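StAR-related lipid transfer protein 13 (Homo sapiens, PDB 2PSO) acts as a GTPase-activating protein for RhoA and perhaps Cdc42, this chain being its START domain, of a lipid-binding family. Local coordinates at residues A85-V90 with I180-S185; D104-K109 with V124-A129; R134-L139 with A171-S176. All blocks are in the same frame, centred on the assembly; numbering follows the deposited sequence.

Interaction 1. Residues A85-V90 with I180-S185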
# COMPACT_ATOMS: atom_id res chain seq x y z
N ALA A 85 -13.80 4.38 12.76
CA ALA A 85 -13.50 5.79 12.91
C ALA A 85 -13.92 6.49 11.61
O ALA A 85 -13.84 5.91 10.54
CB ALA A 85 -12.00 5.99 13.16
N PRO A 86 -14.37 7.75 11.71
CA PRO A 86 -14.80 8.50 10.53
C PRO A 86 -13.59 8.79 9.63
O PRO A 86 -12.45 8.73 10.10
CB PRO A 86 -15.33 9.80 11.13
CG PRO A 86 -14.70 9.90 12.46
CD PRO A 86 -14.48 8.53 12.96
N PRO A 87 -13.84 9.07 8.34
CA PRO A 87 -12.76 9.18 7.36
C PRO A 87 -11.61 10.09 7.72
O PRO A 87 -10.48 9.63 7.84
CB PRO A 87 -13.49 9.67 6.11
CG PRO A 87 -14.86 9.04 6.25
CD PRO A 87 -15.16 9.22 7.71
N SER A 88 -11.87 11.38 7.89
CA SER A 88 -10.77 12.31 8.16
C SER A 88 -9.90 11.90 9.36
O SER A 88 -8.71 12.16 9.37
CB SER A 88 -11.30 13.73 8.35
OG SER A 88 -11.84 13.86 9.65
N VAL A 89 -10.48 11.29 10.38
CA VAL A 89 -9.67 10.68 11.45
C VAL A 89 -8.74 9.60 10.92
O VAL A 89 -7.54 9.73 11.03
CB VAL A 89 -10.56 10.06 12.56
CG1 VAL A 89 -9.69 9.38 13.60
CG2 VAL A 89 -11.44 11.15 13.17
N VAL A 90 -9.30 8.56 10.31
CA VAL A 90 -8.50 7.52 9.64
C VAL A 90 -7.38 8.07 8.74
O VAL A 90 -6.29 7.48 8.65
CB VAL A 90 -9.38 6.63 8.75
CG1 VAL A 90 -8.59 5.43 8.25
CG2 VAL A 90 -10.62 6.18 9.53
N ILE A 180 -10.45 6.60 1.44
CA ILE A 180 -11.22 6.41 2.67
C ILE A 180 -12.60 6.95 2.46
O ILE A 180 -12.75 8.13 2.13
CB ILE A 180 -10.60 7.18 3.82
CG1 ILE A 180 -9.06 7.15 3.71
CG2 ILE A 180 -11.08 6.65 5.14
CD1 ILE A 180 -8.38 7.27 5.01
N GLU A 181 -13.61 6.12 2.63
CA GLU A 181 -14.97 6.57 2.38
C GLU A 181 -15.88 6.22 3.54
O GLU A 181 -15.63 5.24 4.24
CB GLU A 181 -15.49 6.00 1.06
CG GLU A 181 -15.47 4.50 1.00
CD GLU A 181 -15.68 3.97 -0.39
OE1 GLU A 181 -16.16 4.74 -1.25
OE2 GLU A 181 -15.37 2.78 -0.63
N PRO A 182 -16.93 7.02 3.76
CA PRO A 182 -17.82 6.78 4.89
C PRO A 182 -18.69 5.58 4.62
O PRO A 182 -19.32 5.50 3.58
CB PRO A 182 -18.72 8.03 4.92
CG PRO A 182 -18.14 8.99 3.98
CD PRO A 182 -17.35 8.20 2.98
N CYS A 183 -18.70 4.65 5.56
CA CYS A 183 -19.71 3.61 5.58
C CYS A 183 -20.19 3.51 7.03
O CYS A 183 -19.39 3.52 7.96
CB CYS A 183 -19.15 2.28 5.04
SG CYS A 183 -18.10 1.31 6.15
N GLY A 184 -21.51 3.46 7.22
CA GLY A 184 -22.08 3.36 8.57
C GLY A 184 -21.95 4.63 9.40
O GLY A 184 -21.51 5.67 8.91
N SER A 185 -22.34 4.53 10.68
CA SER A 185 -22.31 5.68 11.61
C SER A 185 -20.92 5.87 12.18
O SER A 185 -20.49 5.12 13.06
CB SER A 185 -23.30 5.47 12.76
OG SER A 185 -24.63 5.34 12.30
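P87 opens the helix 87-96 directly over I180, near the end of the long strand 169-182, with their CA atoms 5.7 Å apart and no hydrogen bond joining the two backbones. The contact is a helix start laid on a sheet in the START domain, whose helix-grip fold combines a strongly curved sheet with packed helices. Prolines suit this spot: P86 is the N-cap and P87 the first residue of the helix, where an N-H is not needed for the helical bonding. The first turn closes with V90 N bonded to P86 O at 3.2 Å.

All the cross-contacts are apolar. I180 works with both branches. CG2 lies anti to its backbone N while CG1 is turned beside that N (chi1 -37°), which spreads the two arms beneath the helix. The CG2 methyl meets the base of the P87 ring, 3.8 Å from P87 CA, and CD1 runs on to V90. Since V90 CB lies close to both I180 CD1 and CG2, the valine straddles the two arms of the isoleucine. A beta-branched valine one helical turn beyond P86 suits this inward-facing place, and both V90 and I180 are buried, with S188 of the neighbouring strand 188-196 touching each of them. E181, by contrast, has its CB directed away from the helix, as befits a charged residue, while its backbone is bonded to R189.

Toward the exposed end the packing becomes proline on proline. The outer ring carbon P87 CG is 3.8 Å from P182 N, and it also faces the corresponding corner of the other ring. At the buried end, the nearest approach between the valine and the isoleucine is V90 CG1 to I180 CD1, 3.7 Å.

Interaction 2. Residues D104-K109 with V124-A129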
# COMPACT_ATOMS: atom_id res chain seq x y z
N ASP A 104 7.67 -1.03 12.37
CA ASP A 104 8.87 -0.95 11.56
C ASP A 104 9.19 0.46 11.10
O ASP A 104 10.31 0.73 10.69
CB ASP A 104 8.75 -1.87 10.35
CG ASP A 104 8.93 -3.33 10.73
OD1 ASP A 104 9.47 -3.62 11.83
OD2 ASP A 104 8.53 -4.19 9.91
N PHE A 105 8.18 1.34 11.17
CA PHE A 105 8.29 2.73 10.74
C PHE A 105 9.29 3.53 11.56
O PHE A 105 8.95 4.01 12.65
CB PHE A 105 6.93 3.35 10.96
CG PHE A 105 6.78 4.74 10.41
CD1 PHE A 105 6.73 4.95 9.03
CD2 PHE A 105 6.59 5.82 11.26
CE1 PHE A 105 6.55 6.22 8.52
CE2 PHE A 105 6.41 7.07 10.76
CZ PHE A 105 6.40 7.28 9.39
N VAL A 106 10.51 3.72 11.06
CA VAL A 106 11.53 4.35 11.90
C VAL A 106 11.85 5.82 11.71
O VAL A 106 11.57 6.61 12.60
CB VAL A 106 12.80 3.51 12.04
CG1 VAL A 106 13.89 4.29 12.77
CG2 VAL A 106 12.48 2.26 12.84
N GLN A 107 12.46 6.23 10.61
CA GLN A 107 12.91 7.63 10.58
C GLN A 107 11.99 8.46 9.72
O GLN A 107 11.85 8.17 8.54
CB GLN A 107 14.32 7.76 10.03
CG GLN A 107 15.21 6.59 10.24
CD GLN A 107 16.65 6.96 10.05
OE1 GLN A 107 17.18 7.80 10.79
NE2 GLN A 107 17.30 6.36 9.05
N TRP A 108 11.39 9.50 10.27
CA TRP A 108 10.48 10.23 9.44
C TRP A 108 10.71 11.72 9.51
O TRP A 108 11.03 12.26 10.57
CB TRP A 108 9.03 9.86 9.78
CG TRP A 108 8.57 10.29 11.14
CD1 TRP A 108 8.07 11.51 11.50
CD2 TRP A 108 8.53 9.48 12.33
NE1 TRP A 108 7.75 11.53 12.83
CE2 TRP A 108 8.01 10.29 13.36
CE3 TRP A 108 8.89 8.16 12.62
CZ2 TRP A 108 7.83 9.81 14.67
CZ3 TRP A 108 8.72 7.68 13.92
CH2 TRP A 108 8.20 8.51 14.93
N LYS A 109 10.53 12.39 8.37
CA LYS A 109 10.67 13.83 8.30
C LYS A 109 9.90 14.35 7.10
O LYS A 109 9.94 13.76 6.02
CB LYS A 109 12.16 14.24 8.20
N VAL A 124 11.78 5.44 6.77
CA VAL A 124 12.49 4.15 6.64
C VAL A 124 11.61 3.08 7.24
O VAL A 124 10.99 3.32 8.26
CB VAL A 124 13.77 4.15 7.46
CG1 VAL A 124 14.36 2.77 7.48
CG2 VAL A 124 14.76 5.13 6.88
N LEU A 125 11.53 1.91 6.60
CA LEU A 125 10.90 0.74 7.21
C LEU A 125 11.99 -0.27 7.50
O LEU A 125 12.78 -0.61 6.61
CB LEU A 125 9.88 0.09 6.27
CG LEU A 125 8.70 0.91 5.78
CD1 LEU A 125 7.60 -0.00 5.26
CD2 LEU A 125 8.18 1.76 6.90
N ASN A 126 12.05 -0.76 8.73
CA ASN A 126 13.01 -1.81 9.03
C ASN A 126 12.52 -3.19 8.57
O ASN A 126 11.32 -3.42 8.46
CB ASN A 126 13.39 -1.79 10.51
CG ASN A 126 14.50 -0.80 10.80
OD1 ASN A 126 14.55 -0.20 11.87
ND2 ASN A 126 15.39 -0.61 9.83
N SER A 127 13.47 -4.08 8.27
CA SER A 127 13.15 -5.38 7.67
C SER A 127 13.32 -6.55 8.63
O SER A 127 14.18 -6.50 9.53
CB SER A 127 14.02 -5.60 6.43
OG SER A 127 13.86 -4.55 5.49
N MET A 128 12.53 -7.60 8.42
CA MET A 128 12.41 -8.72 9.37
C MET A 128 13.69 -9.54 9.56
O MET A 128 14.29 -9.53 10.64
CB MET A 128 11.23 -9.64 9.01
CG MET A 128 10.68 -10.45 10.19
SD MET A 128 9.12 -9.87 10.93
CE MET A 128 9.27 -8.07 10.91
N ALA A 129 14.09 -10.26 8.52
CA ALA A 129 15.34 -11.03 8.56
C ALA A 129 16.53 -10.06 8.51
O ALA A 129 16.34 -8.85 8.37
CB ALA A 129 15.37 -12.00 7.38
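The F105 ring meets L125 at its edge: methyl CD2 of L125 lies near the ring plane, 4.1 Å from F105 CD1. Within the same segment, F105 CE2 sits over one face of the W108 indole, toward its rim, and the indole also meets the H99 ring at nearly parallel planes. F105 is placed there by having CG anti to its backbone N (chi1 -172°), and its buried position suits a large apolar residue. The N126 amide turns its OD1 to V106 CG2, 3.4 Å away, a polar oxygen beside a methyl.

The backbones run antiparallel, and F105 and L125 form a single beta bridge as a non-hydrogen-bonded pair. The flanking residues supply the bonds: N126 N to D104 O at 3.0 Å, and V106 N to V124 O at 2.9 Å. The second enters closer to the C=O direction, at 158° against 130°. L125 CA also points its hydrogen at D104 O. The D104 carboxylate comes up beside a like acceptor, N126 O, so that pair gives no bond. Q107 lies alongside V124, both side chains pointing the same way; Q107 CG and the amide NE2 both pack on V124 CG2, NE2 at 3.6 Å, so the whole extended glutamine chain covers the buried valine.

This loop follows helix 87-96 and leads into strand 109-115, so it runs along the end of strand 118-125, whose other side pairs with strand 134-143 through L125 and R134.

Interaction 3. Residues R134-L139 with A171-S176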
# COMPACT_ATOMS: atom_id res chain seq x y z
N ARG A 134 14.04 -1.06 3.93
CA ARG A 134 13.39 -0.45 2.78
C ARG A 134 13.22 1.05 3.05
O ARG A 134 12.67 1.45 4.09
CB ARG A 134 12.06 -1.15 2.51
N ASP A 135 13.70 1.89 2.14
CA ASP A 135 13.69 3.35 2.36
C ASP A 135 12.84 4.13 1.35
O ASP A 135 12.71 3.73 0.19
CB ASP A 135 15.10 3.90 2.36
CG ASP A 135 16.01 3.15 3.30
OD1 ASP A 135 15.48 2.51 4.24
OD2 ASP A 135 17.24 3.20 3.10
N PHE A 136 12.26 5.23 1.82
CA PHE A 136 11.22 5.91 1.04
C PHE A 136 11.36 7.41 1.05
O PHE A 136 11.70 8.01 2.06
CB PHE A 136 9.82 5.54 1.54
CG PHE A 136 9.47 4.09 1.34
CD1 PHE A 136 10.07 3.10 2.11
CD2 PHE A 136 8.54 3.72 0.40
CE1 PHE A 136 9.76 1.77 1.93
CE2 PHE A 136 8.22 2.39 0.22
CZ PHE A 136 8.83 1.41 0.98
N VAL A 137 11.07 8.01 -0.08
CA VAL A 137 11.09 9.45 -0.23
C VAL A 137 10.02 9.69 -1.23
O VAL A 137 10.10 9.24 -2.36
CB VAL A 137 12.41 9.97 -0.81
CG1 VAL A 137 12.33 11.48 -1.04
CG2 VAL A 137 13.58 9.60 0.11
N VAL A 138 9.00 10.42 -0.83
CA VAL A 138 7.77 10.38 -1.55
C VAL A 138 7.14 11.77 -1.66
O VAL A 138 7.31 12.59 -0.77
CB VAL A 138 6.89 9.38 -0.82
CG1 VAL A 138 5.49 9.90 -0.64
CG2 VAL A 138 6.93 8.09 -1.55
N LEU A 139 6.50 12.06 -2.79
CA LEU A 139 5.61 13.19 -2.91
C LEU A 139 4.20 12.72 -2.42
O LEU A 139 3.65 11.79 -2.99
CB LEU A 139 5.58 13.56 -4.38
CG LEU A 139 4.69 14.70 -4.91
CD1 LEU A 139 5.17 16.03 -4.41
CD2 LEU A 139 4.67 14.70 -6.44
N ALA A 171 13.10 2.15 -2.13
CA ALA A 171 12.06 1.52 -2.92
C ALA A 171 11.57 2.49 -4.00
O ALA A 171 12.16 3.55 -4.21
CB ALA A 171 10.91 1.08 -2.03
N VAL A 172 10.52 2.10 -4.71
CA VAL A 172 9.91 2.95 -5.72
C VAL A 172 8.39 2.78 -5.59
O VAL A 172 7.81 1.82 -6.12
CB VAL A 172 10.37 2.61 -7.16
CG1 VAL A 172 9.65 3.50 -8.19
CG2 VAL A 172 11.88 2.76 -7.32
N VAL A 173 7.77 3.68 -4.85
CA VAL A 173 6.33 3.71 -4.77
C VAL A 173 5.90 4.20 -6.15
O VAL A 173 6.04 5.37 -6.46
CB VAL A 173 5.85 4.62 -3.61
CG1 VAL A 173 4.35 4.91 -3.70
CG2 VAL A 173 6.18 3.99 -2.29
N MET A 174 5.44 3.28 -7.00
CA MET A 174 5.03 3.62 -8.36
C MET A 174 3.61 4.14 -8.30
O MET A 174 3.27 5.17 -8.90
CB MET A 174 5.10 2.39 -9.27
CG MET A 174 6.45 1.65 -9.25
SD MET A 174 6.49 0.05 -10.15
CE MET A 174 5.52 0.45 -11.62
N ASP A 175 2.79 3.41 -7.56
CA ASP A 175 1.44 3.82 -7.20
C ASP A 175 1.23 3.58 -5.72
O ASP A 175 1.69 2.58 -5.17
CB ASP A 175 0.40 3.00 -7.96
CG ASP A 175 -0.02 3.64 -9.24
OD1 ASP A 175 0.74 4.46 -9.78
OD2 ASP A 175 -1.13 3.32 -9.72
N SER A 176 0.54 4.52 -5.08
CA SER A 176 0.06 4.31 -3.72
C SER A 176 -1.05 5.29 -3.50
O SER A 176 -0.85 6.51 -3.61
CB SER A 176 1.13 4.59 -2.70
OG SER A 176 0.64 4.26 -1.40
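A single hydrogen bond joins the backbones: A171 N donates to D135 O at 2.8 Å, nearly straight (168°) and in the carbonyl plane. D135 also pairs with V169 through its backbone, so it is held between two residues of the parallel neighbour strand 169-182. Its CB points away from 171-176, and OD1 is hydrogen-bonded to S133 OG, a partner that suits an acid in a buried place.

The aromatic contacts centre on F136. A171 CB sits over one face of the ring, toward the rim, in a CH-pi contact 4.0 Å from the centroid; alanine is small enough to let the backbone come this close. V173 arrives at the ring edge, in plane, with CG2 3.6 Å from F136 CD2. F136 reaches both because CG is anti to its carbonyl carbon (chi1 -65°), and Y123 stacks with the same ring. Replacing F136 with alanine is likely to open a gap beside A171 and V173 and to leave Y123 without its stacking partner.

The purely aliphatic contact is a lighter one, V138 CG2 to V173 CB at 4.2 Å, the two valines crossing at about a right angle.

All five touching residues are buried: one straight backbone bond ties the parallel strands 134-143 and 169-182 of the START domain's curved sheet, and an apolar cluster round F136 packs beside it, with no charged pair across the contact.

Interaction 3 is the buried one and the nearest of the three to the chain's centre, whereas interactions 1 and 2 are only partly buried. Interactions 1 and 3 share strand 169-182 through segments that follow closely in sequence, yet the contact centres are about 25 Å apart. Interactions 2 and 3 touch directly, since strands 118-125 and 134-143 are neighbours in the sheet and L125 N probably bonds to R134 O. Chemistry follows place: helix on strand gives apolar packing alone in interaction 1, loop beside strand edge gives mainly backbone bonding in interaction 2, and adjacent strands combine both in interaction 3. Interactions 2 and 3 are nested within the chain segment that interaction 1 closes.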